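Local coordinates for uncharacterized conserved protein (Idiomarina loihiensis, PDB 2QSD) that is of unknown function but belongs to the DUF1543 family and forms a two-chain assembly of largely antiparallel beta structure, at residues N8-V13 / I29-G34; S59-H64 / V169-G174; G17-A22 / G47-Q52. All coordinates share one frame; numbering follows the deposited sequence.

Contact 1: N8-V13 / I29-G34; sequences NKLFLV and IRFVVG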
loop_
_atom_site.group_PDB
_atom_site.type_symbol
_atom_site.label_atom_id
_atom_site.label_comp_id
_atom_site.label_asym_id
_atom_site.label_seq_id
_atom_site.Cartn_x
_atom_site.Cartn_y
_atom_site.Cartn_z
ATOM N N ASN A 8 -22.060 -3.017 -20.439
ATOM C CA ASN A 8 -21.102 -2.547 -19.459
ATOM C C ASN A 8 -20.767 -3.590 -18.402
ATOM O O ASN A 8 -21.622 -4.367 -17.981
ATOM C CB ASN A 8 -21.616 -1.275 -18.795
ATOM C CG ASN A 8 -21.519 -0.062 -19.701
ATOM O OD1 ASN A 8 -22.445 0.741 -19.776
ATOM N ND2 ASN A 8 -20.392 0.079 -20.390
ATOM N N LYS A 9 -19.509 -3.593 -17.978
ATOM C CA LYS A 9 -19.049 -4.493 -16.943
ATOM C C LYS A 9 -18.543 -3.688 -15.747
ATOM O O LYS A 9 -17.956 -2.618 -15.913
ATOM C CB LYS A 9 -17.927 -5.373 -17.488
ATOM C CG LYS A 9 -18.351 -6.375 -18.562
ATOM C CD LYS A 9 -17.121 -7.017 -19.210
ATOM C CE LYS A 9 -17.489 -8.101 -20.205
ATOM N NZ LYS A 9 -18.190 -7.553 -21.403
ATOM N N LEU A 10 -18.789 -4.196 -14.545
ATOM C CA LEU A 10 -18.187 -3.638 -13.344
ATOM C C LEU A 10 -16.867 -4.353 -13.066
ATOM O O LEU A 10 -16.829 -5.575 -12.883
ATOM C CB LEU A 10 -19.129 -3.768 -12.138
ATOM C CG LEU A 10 -18.593 -3.248 -10.796
ATOM C CD1 LEU A 10 -18.394 -1.732 -10.812
ATOM C CD2 LEU A 10 -19.498 -3.648 -9.644
ATOM N N PHE A 11 -15.789 -3.581 -13.045
ATOM C CA PHE A 11 -14.473 -4.106 -12.739
ATOM C C PHE A 11 -13.979 -3.578 -11.404
ATOM O O PHE A 11 -14.150 -2.398 -11.080
ATOM C CB PHE A 11 -13.470 -3.699 -13.807
ATOM C CG PHE A 11 -13.741 -4.269 -15.171
ATOM C CD1 PHE A 11 -14.325 -3.479 -16.159
ATOM C CD2 PHE A 11 -13.363 -5.574 -15.486
ATOM C CE1 PHE A 11 -14.542 -3.981 -17.439
ATOM C CE2 PHE A 11 -13.581 -6.090 -16.761
ATOM C CZ PHE A 11 -14.172 -5.290 -17.740
ATOM N N LEU A 12 -13.366 -4.464 -10.633
ATOM C CA LEU A 12 -12.607 -4.067 -9.463
ATOM C C LEU A 12 -11.131 -4.207 -9.824
ATOM O O LEU A 12 -10.669 -5.299 -10.133
ATOM C CB LEU A 12 -13.061 -4.889 -8.247
ATOM C CG LEU A 12 -12.331 -5.637 -7.117
ATOM C CD1 LEU A 12 -10.931 -5.194 -6.765
ATOM C CD2 LEU A 12 -13.212 -5.611 -5.875
ATOM N N VAL A 13 -10.409 -3.088 -9.817
ATOM C CA VAL A 13 -9.019 -3.052 -10.271
ATOM C C VAL A 13 -8.059 -2.685 -9.144
ATOM O O VAL A 13 -8.349 -1.825 -8.312
ATOM C CB VAL A 13 -8.811 -2.091 -11.485
ATOM C CG1 VAL A 13 -9.634 -2.525 -12.676
ATOM C CG2 VAL A 13 -9.170 -0.672 -11.141
ATOM N N ILE A 29 -7.507 0.199 -4.531
ATOM C CA ILE A 29 -8.555 -0.524 -5.238
ATOM C C ILE A 29 -9.546 0.478 -5.818
ATOM O O ILE A 29 -10.083 1.314 -5.088
ATOM C CB ILE A 29 -9.291 -1.485 -4.282
ATOM C CG1 ILE A 29 -8.379 -2.648 -3.872
ATOM C CG2 ILE A 29 -10.598 -1.994 -4.890
ATOM C CD1 ILE A 29 -8.226 -3.697 -4.930
ATOM N N ARG A 30 -9.766 0.409 -7.130
ATOM C CA ARG A 30 -10.776 1.242 -7.787
ATOM C C ARG A 30 -11.920 0.392 -8.354
ATOM O O ARG A 30 -11.713 -0.750 -8.780
ATOM C CB ARG A 30 -10.166 2.086 -8.916
ATOM C CG ARG A 30 -8.914 2.897 -8.571
ATOM C CD ARG A 30 -9.100 3.809 -7.358
ATOM N NE ARG A 30 -10.152 4.804 -7.543
ATOM C CZ ARG A 30 -10.611 5.599 -6.579
ATOM N NH1 ARG A 30 -10.113 5.531 -5.349
ATOM N NH2 ARG A 30 -11.577 6.463 -6.844
ATOM N N PHE A 31 -13.122 0.962 -8.354
ATOM C CA PHE A 31 -14.256 0.385 -9.054
ATOM C C PHE A 31 -14.502 1.203 -10.305
ATOM O O PHE A 31 -14.584 2.426 -10.235
ATOM C CB PHE A 31 -15.498 0.369 -8.163
ATOM C CG PHE A 31 -15.419 -0.625 -7.041
ATOM C CD1 PHE A 31 -14.886 -0.259 -5.803
ATOM C CD2 PHE A 31 -15.862 -1.937 -7.226
ATOM C CE1 PHE A 31 -14.798 -1.186 -4.763
ATOM C CE2 PHE A 31 -15.785 -2.871 -6.192
ATOM C CZ PHE A 31 -15.254 -2.495 -4.959
ATOM N N VAL A 32 -14.591 0.528 -11.450
ATOM C CA VAL A 32 -14.758 1.196 -12.744
ATOM C C VAL A 32 -15.753 0.442 -13.631
ATOM O O VAL A 32 -15.918 -0.773 -13.489
ATOM C CB VAL A 32 -13.415 1.366 -13.509
ATOM C CG1 VAL A 32 -12.572 2.480 -12.900
ATOM C CG2 VAL A 32 -12.628 0.048 -13.563
ATOM N N VAL A 33 -16.412 1.170 -14.535
ATOM C CA VAL A 33 -17.418 0.594 -15.422
ATOM C C VAL A 33 -17.111 0.873 -16.894
ATOM O O VAL A 33 -16.907 2.018 -17.283
ATOM C CB VAL A 33 -18.846 1.092 -15.062
ATOM C CG1 VAL A 33 -19.866 0.689 -16.123
ATOM C CG2 VAL A 33 -19.278 0.536 -13.729
ATOM N N GLY A 34 -17.074 -0.186 -17.699
ATOM C CA GLY A 34 -16.889 -0.072 -19.143
ATOM C C GLY A 34 -17.206 -1.366 -19.884
ATOM O O GLY A 34 -17.351 -2.421 -19.261
#

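Contact 2: S59-H64 / V169-G174; sequences SFVHLH and VPDWKG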
loop_
_atom_site.group_PDB
_atom_site.type_symbol
_atom_site.label_atom_id
_atom_site.label_comp_id
_atom_site.label_asym_id
_atom_site.label_seq_id
_atom_site.Cartn_x
_atom_site.Cartn_y
_atom_site.Cartn_z
ATOM N N SER A 59 -3.793 -6.135 -10.661
ATOM C CA SER A 59 -4.795 -7.180 -10.828
ATOM C C SER A 59 -6.170 -6.565 -11.027
ATOM O O SER A 59 -6.384 -5.392 -10.725
ATOM C CB SER A 59 -4.809 -8.154 -9.647
ATOM O OG SER A 59 -5.216 -7.520 -8.454
ATOM N N PHE A 60 -7.090 -7.363 -11.557
ATOM C CA PHE A 60 -8.482 -6.971 -11.678
ATOM C C PHE A 60 -9.408 -8.179 -11.705
ATOM O O PHE A 60 -8.980 -9.302 -11.986
ATOM C CB PHE A 60 -8.719 -6.087 -12.913
ATOM C CG PHE A 60 -8.588 -6.809 -14.227
ATOM C CD1 PHE A 60 -7.383 -6.801 -14.916
ATOM C CD2 PHE A 60 -9.677 -7.469 -14.792
ATOM C CE1 PHE A 60 -7.254 -7.455 -16.134
ATOM C CE2 PHE A 60 -9.557 -8.133 -16.005
ATOM C CZ PHE A 60 -8.345 -8.123 -16.681
ATOM N N VAL A 61 -10.684 -7.926 -11.434
ATOM C CA VAL A 61 -11.734 -8.917 -11.610
ATOM C C VAL A 61 -12.998 -8.250 -12.137
ATOM O O VAL A 61 -13.368 -7.161 -11.700
ATOM C CB VAL A 61 -11.993 -9.728 -10.305
ATOM C CG1 VAL A 61 -12.268 -8.806 -9.106
ATOM C CG2 VAL A 61 -13.110 -10.756 -10.495
ATOM N N HIS A 62 -13.620 -8.887 -13.124
ATOM C CA HIS A 62 -14.957 -8.525 -13.574
ATOM C C HIS A 62 -15.911 -9.060 -12.526
ATOM O O HIS A 62 -16.004 -10.273 -12.329
ATOM C CB HIS A 62 -15.228 -9.140 -14.956
ATOM C CG HIS A 62 -16.658 -9.065 -15.404
ATOM N ND1 HIS A 62 -17.222 -10.014 -16.231
ATOM C CD2 HIS A 62 -17.635 -8.161 -15.151
ATOM C CE1 HIS A 62 -18.481 -9.697 -16.468
ATOM N NE2 HIS A 62 -18.758 -8.580 -15.820
ATOM N N LEU A 63 -16.598 -8.148 -11.846
ATOM C CA LEU A 63 -17.501 -8.494 -10.749
ATOM C C LEU A 63 -18.938 -8.563 -11.264
ATOM O O LEU A 63 -19.498 -7.537 -11.649
ATOM C CB LEU A 63 -17.413 -7.419 -9.665
ATOM C CG LEU A 63 -17.014 -7.742 -8.227
ATOM C CD1 LEU A 63 -17.593 -6.676 -7.308
ATOM C CD2 LEU A 63 -17.429 -9.138 -7.766
ATOM N N HIS A 64 -19.531 -9.757 -11.279
ATOM C CA HIS A 64 -20.907 -9.923 -11.781
ATOM C C HIS A 64 -21.888 -10.488 -10.754
ATOM O O HIS A 64 -23.107 -10.295 -10.875
ATOM C CB HIS A 64 -20.949 -10.745 -13.076
ATOM C CG HIS A 64 -20.148 -12.009 -13.027
ATOM N ND1 HIS A 64 -20.552 -13.124 -12.323
ATOM C CD2 HIS A 64 -18.970 -12.340 -13.607
ATOM C CE1 HIS A 64 -19.652 -14.081 -12.459
ATOM N NE2 HIS A 64 -18.680 -13.629 -13.232
ATOM N N VAL A 169 -11.616 -13.438 -6.630
ATOM C CA VAL A 169 -10.215 -13.709 -6.960
ATOM C C VAL A 169 -9.919 -13.034 -8.313
ATOM O O VAL A 169 -10.843 -12.790 -9.085
ATOM C CB VAL A 169 -9.889 -15.255 -7.009
ATOM C CG1 VAL A 169 -10.080 -15.918 -5.641
ATOM C CG2 VAL A 169 -10.688 -15.978 -8.087
ATOM N N PRO A 170 -8.642 -12.715 -8.605
ATOM C CA PRO A 170 -8.389 -12.005 -9.863
ATOM C C PRO A 170 -8.658 -12.839 -11.118
ATOM O O PRO A 170 -8.436 -14.052 -11.119
ATOM C CB PRO A 170 -6.893 -11.672 -9.786
ATOM C CG PRO A 170 -6.506 -11.872 -8.348
ATOM C CD PRO A 170 -7.393 -12.950 -7.853
ATOM N N ASP A 171 -9.150 -12.183 -12.165
ATOM C CA ASP A 171 -9.181 -12.762 -13.500
ATOM C C ASP A 171 -7.747 -12.817 -14.035
ATOM O O ASP A 171 -7.370 -13.739 -14.753
ATOM C CB ASP A 171 -10.048 -11.911 -14.441
ATOM C CG ASP A 171 -11.523 -11.933 -14.073
ATOM O OD1 ASP A 171 -11.949 -12.846 -13.330
ATOM O OD2 ASP A 171 -12.265 -11.038 -14.539
ATOM N N TRP A 172 -6.963 -11.811 -13.666
ATOM C CA TRP A 172 -5.620 -11.611 -14.171
ATOM C C TRP A 172 -4.798 -10.927 -13.089
ATOM O O TRP A 172 -5.312 -10.072 -12.372
ATOM C CB TRP A 172 -5.668 -10.728 -15.423
ATOM C CG TRP A 172 -4.319 -10.270 -15.909
ATOM C CD1 TRP A 172 -3.507 -10.915 -16.793
ATOM C CD2 TRP A 172 -3.629 -9.067 -15.536
ATOM N NE1 TRP A 172 -2.354 -10.193 -16.995
ATOM C CE2 TRP A 172 -2.401 -9.056 -16.235
ATOM C CE3 TRP A 172 -3.928 -7.999 -14.675
ATOM C CZ2 TRP A 172 -1.470 -8.020 -16.102
ATOM C CZ3 TRP A 172 -3.003 -6.973 -14.539
ATOM C CH2 TRP A 172 -1.787 -6.991 -15.251
ATOM N N LYS A 173 -3.528 -11.307 -12.980
ATOM C CA LYS A 173 -2.558 -10.572 -12.168
ATOM C C LYS A 173 -1.216 -10.455 -12.889
ATOM O O LYS A 173 -0.844 -11.328 -13.675
ATOM C CB LYS A 173 -2.407 -11.168 -10.762
ATOM C CG LYS A 173 -2.006 -12.630 -10.714
ATOM C CD LYS A 173 -2.188 -13.203 -9.314
ATOM C CE LYS A 173 -1.985 -14.715 -9.309
ATOM N NZ LYS A 173 -2.429 -15.334 -8.029
ATOM N N GLY A 174 -0.508 -9.360 -12.631
ATOM C CA GLY A 174 0.750 -9.062 -13.307
ATOM C C GLY A 174 1.130 -7.601 -13.193
ATOM O O GLY A 174 0.871 -6.967 -12.171
HETATM O O HOH W 1 -14.823 -12.441 -13.787
#

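Contact 3: G17-A22 / G47-Q52; sequences GTAPGA and GWFGTQ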
loop_
_atom_site.group_PDB
_atom_site.type_symbol
_atom_site.label_atom_id
_atom_site.label_comp_id
_atom_site.label_asym_id
_atom_site.label_seq_id
_atom_site.Cartn_x
_atom_site.Cartn_y
_atom_site.Cartn_z
ATOM N N GLY A 17 1.410 2.654 -8.025
ATOM C CA GLY A 17 2.164 3.805 -8.477
ATOM C C GLY A 17 2.722 4.595 -7.316
ATOM O O GLY A 17 2.768 4.114 -6.180
ATOM N N THR A 18 3.131 5.823 -7.603
ATOM C CA THR A 18 3.775 6.651 -6.603
ATOM C C THR A 18 2.902 7.847 -6.194
ATOM O O THR A 18 1.919 8.175 -6.866
ATOM C CB THR A 18 5.202 7.073 -7.074
ATOM O OG1 THR A 18 5.885 7.726 -6.003
ATOM C CG2 THR A 18 5.145 8.003 -8.273
ATOM N N ALA A 19 3.244 8.459 -5.065
ATOM C CA ALA A 19 2.655 9.729 -4.637
ATOM C C ALA A 19 3.744 10.584 -3.976
ATOM O O ALA A 19 4.705 10.028 -3.433
ATOM C CB ALA A 19 1.498 9.490 -3.674
ATOM N N PRO A 20 3.615 11.930 -4.035
ATOM C CA PRO A 20 4.645 12.791 -3.440
ATOM C C PRO A 20 4.801 12.591 -1.939
ATOM O O PRO A 20 3.805 12.531 -1.208
ATOM C CB PRO A 20 4.126 14.200 -3.724
ATOM C CG PRO A 20 3.228 14.040 -4.919
ATOM C CD PRO A 20 2.551 12.732 -4.670
ATOM N N GLY A 21 6.048 12.466 -1.497
ATOM C CA GLY A 21 6.347 12.257 -0.086
ATOM C C GLY A 21 6.521 10.810 0.329
ATOM O O GLY A 21 7.225 10.527 1.292
ATOM N N ALA A 22 5.875 9.894 -0.387
ATOM C CA ALA A 22 6.009 8.470 -0.096
ATOM C C ALA A 22 7.321 7.900 -0.634
ATOM O O ALA A 22 7.755 8.246 -1.736
ATOM C CB ALA A 22 4.827 7.702 -0.649
ATOM N N GLY A 47 -9.233 8.354 -11.113
ATOM C CA GLY A 47 -9.529 7.868 -9.764
ATOM C C GLY A 47 -8.281 7.657 -8.915
ATOM O O GLY A 47 -8.364 7.627 -7.683
ATOM N N TRP A 48 -7.130 7.505 -9.573
ATOM C CA TRP A 48 -5.841 7.345 -8.884
ATOM C C TRP A 48 -5.470 8.608 -8.114
ATOM O O TRP A 48 -5.418 9.684 -8.683
ATOM C CB TRP A 48 -4.731 6.974 -9.879
ATOM C CG TRP A 48 -3.357 6.920 -9.283
ATOM C CD1 TRP A 48 -2.300 7.725 -9.599
ATOM C CD2 TRP A 48 -2.879 6.010 -8.275
ATOM N NE1 TRP A 48 -1.199 7.372 -8.860
ATOM C CE2 TRP A 48 -1.526 6.332 -8.033
ATOM C CE3 TRP A 48 -3.460 4.957 -7.559
ATOM C CZ2 TRP A 48 -0.747 5.645 -7.102
ATOM C CZ3 TRP A 48 -2.681 4.275 -6.627
ATOM C CH2 TRP A 48 -1.343 4.623 -6.409
ATOM N N PHE A 49 -5.228 8.457 -6.818
ATOM C CA PHE A 49 -5.046 9.593 -5.913
ATOM C C PHE A 49 -3.663 10.228 -6.035
ATOM O O PHE A 49 -3.470 11.384 -5.643
ATOM C CB PHE A 49 -5.276 9.143 -4.460
ATOM C CG PHE A 49 -4.153 8.320 -3.901
ATOM C CD1 PHE A 49 -4.078 6.956 -4.166
ATOM C CD2 PHE A 49 -3.149 8.915 -3.123
ATOM C CE1 PHE A 49 -3.037 6.192 -3.658
ATOM C CE2 PHE A 49 -2.098 8.161 -2.624
ATOM C CZ PHE A 49 -2.039 6.797 -2.889
ATOM N N GLY A 50 -2.708 9.450 -6.546
ATOM C CA GLY A 50 -1.297 9.823 -6.539
ATOM C C GLY A 50 -0.798 10.401 -7.847
ATOM O O GLY A 50 -1.562 10.982 -8.612
ATOM N N THR A 51 0.494 10.222 -8.090
ATOM C CA THR A 51 1.180 10.720 -9.275
ATOM C C THR A 51 0.824 9.868 -10.491
ATOM O O THR A 51 0.838 8.641 -10.416
ATOM C CB THR A 51 2.709 10.703 -9.029
ATOM O OG1 THR A 51 3.024 11.583 -7.944
ATOM C CG2 THR A 51 3.510 11.102 -10.272
ATOM N N GLN A 52 0.519 10.530 -11.604
ATOM C CA GLN A 52 0.120 9.864 -12.846
ATOM C C GLN A 52 1.232 9.080 -13.524
ATOM O O GLN A 52 0.993 7.985 -14.034
ATOM C CB GLN A 52 -0.483 10.869 -13.837
ATOM C CG GLN A 52 -1.787 11.514 -13.364
ATOM C CD GLN A 52 -2.937 10.526 -13.222
ATOM O OE1 GLN A 52 -3.076 9.593 -14.017
ATOM N NE2 GLN A 52 -3.774 10.737 -12.208
HETATM O O HOH W 2 2.809 6.601 -10.359
#

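Contact 1: N8-V13 / I29-G34
L12 meets two neighbours of the opposite strand with its two methyl branches. CD1 lies 3.6 Å from I29 CD1, the two side chains crossing obliquely, while CD2 reaches the outer carbons of the F31 ring, 3.8 Å from CE2, where leucine and phenylalanine lie side by side and point the same way. The first torsion of L12 falls away from the staggered values (chi1 135°), and the branches are spread between both partners. F31 also has L10 CD1 at its ring edge, near the ring plane, and its ring packs edge-to-face with F88. L10 turns CG away from its backbone N (chi1 178°), which lets CD1 approach V33 CG2 at 3.8 Å. L10, L12, F31 and V33 thus share one face of the sheet, and F105 and V107 of strand 105-110 touch L12 there.

The other face carries K9, F11, V13, R30 and V32. V32 CG2 sits 3.8 Å from F11 CB and also packs against V13 CG1, valine crossing valine at about a right angle. V13 CG2 rests against R30 CB, 3.7 Å away; beyond that carbon the arginine chain bends at chi2 and chi3, and its guanidinium turns to D28 in a salt bridge and to G21 of the second subunit. Backbone pairs hold the strands in register. F11 N gives V32 O a nearly straight bond of 2.8 Å, and V13 and R30 exchange bonds in both directions. At the end of the ladder K9 N reaches G34 O from above the carbonyl plane. The segments run at 162° to one another, the arrangement of an antiparallel beta hairpin formed by strands 9-17 and 26-34.

Contact 2: S59-H64 / V169-G174
D171 turns toward strand 56-62 and takes the backbone N-H of H62 on OD2, at 2.9 Å and almost straight. The donor comes from above the carboxylate plane, 47° out of it. D171 also passes V61 at about a right angle, OD1 lying near V61 CG2. A water bridges D171 OD1 and H62 O, giving the carboxylate a second link to the same residue. D171 N meanwhile binds F60 O at 2.9 Å.

The F60 ring meets both D171 and W172. Its side chain crosses theirs at about right angles, and its ring plane stands nearly perpendicular to the carboxylate. The F60 ring and the six-membered ring of W172 are tilted by only 27°, but they are slid so far apart, with centroids separated by 5.8 Å, that they hardly overlap. What touches is the CD1–CE1 side of F60, whose CD1 lies 3.7 Å from W172 CE3, while F60 CE1 and CZ also approach W172 CB. W172 swings CG opposite its backbone N (chi1 171°), which lays CZ3 near the backbone of S59. With alanine in place of the tryptophan, the CD1–CE1 side of F60 would probably lose its indole neighbour and a gap would open beside S59.

On the other face S59 CB packs against K173 CB at 4.0 Å, while S59 OG is hydrogen-bonded to Y102. The backbone bond from F60 N to W172 O is weak, at 3.3 Å. Segment 169-174 is thus joined to strand 56-62 by just two backbone hydrogen bonds, and where the pairing of strand 172-173 stops, the D171 carboxylate takes over, engaging H62 N directly and H62 O through water.

Contact 3: G17-A22 / G47-Q52
T51 O is gripped by two donors: the indole N-H of W48, with NE1 at 2.9 Å, and a water that also accepts from T18 N. The indole bond is bent and NE1 stands well above the carbonyl plane, 56° out of it. The water, not the indole bond, links the two irregular loops, one containing a type II beta turn from A19 to A22 between strands 9-17 and 26-34, the other following helix 41-47. Beside the water bridge, T51 N donates directly to T18 O at 2.8 Å, tilted 23° from that carbonyl plane. T18 and T51 are consequently linked both directly and through water.

W48 sets out toward the turn loop. Its CG lies opposite the backbone N (chi1 174°), bringing T18 O near the ring plane at the indole edge and CZ2 to 3.6 Å from G17 C. One face of the same indole is approached by G50 N and F49 CD1 of its own loop, both offset toward the rim. A side chain on G17 would run tightly into W48 CZ2, and one on G50 would clash with T18 O, so the absence of side chains suits the close approach at both positions. T18 and T51 lie side by side with their side chains pointing the same way, T18 CG2 3.7 Å from T51 CB. F49 brings CE2 to A19 CB, and it also packs on F49 of the second subunit, placing this loop pair at the chain-chain boundary. T51 OG1 lies 3.5 Å from P20 CD, the two side chains meeting at a slant.

How the contacts relate
From the N terminus, strand 9-17 runs through contact 1 and enters the turn loop of contact 3; the returning strand 26-34 closes the hairpin at contact 1. Beyond helix 41-47, segment 47-52 comes back to the turn, so contacts 1 and 3 cross along the chain, and R30 packs against G47 where they touch. Both also reach the second subunit. Contact 2 opens later, in series with both, and closes a far longer excursion when 169-174 returns to strand 56-62. That strand pairs with 9-17, L10 and L12 bonding to L63 and V61, so contacts 1 and 2 share one sheet, while contact 3 lies about 20 Å from contact 1, centre to centre.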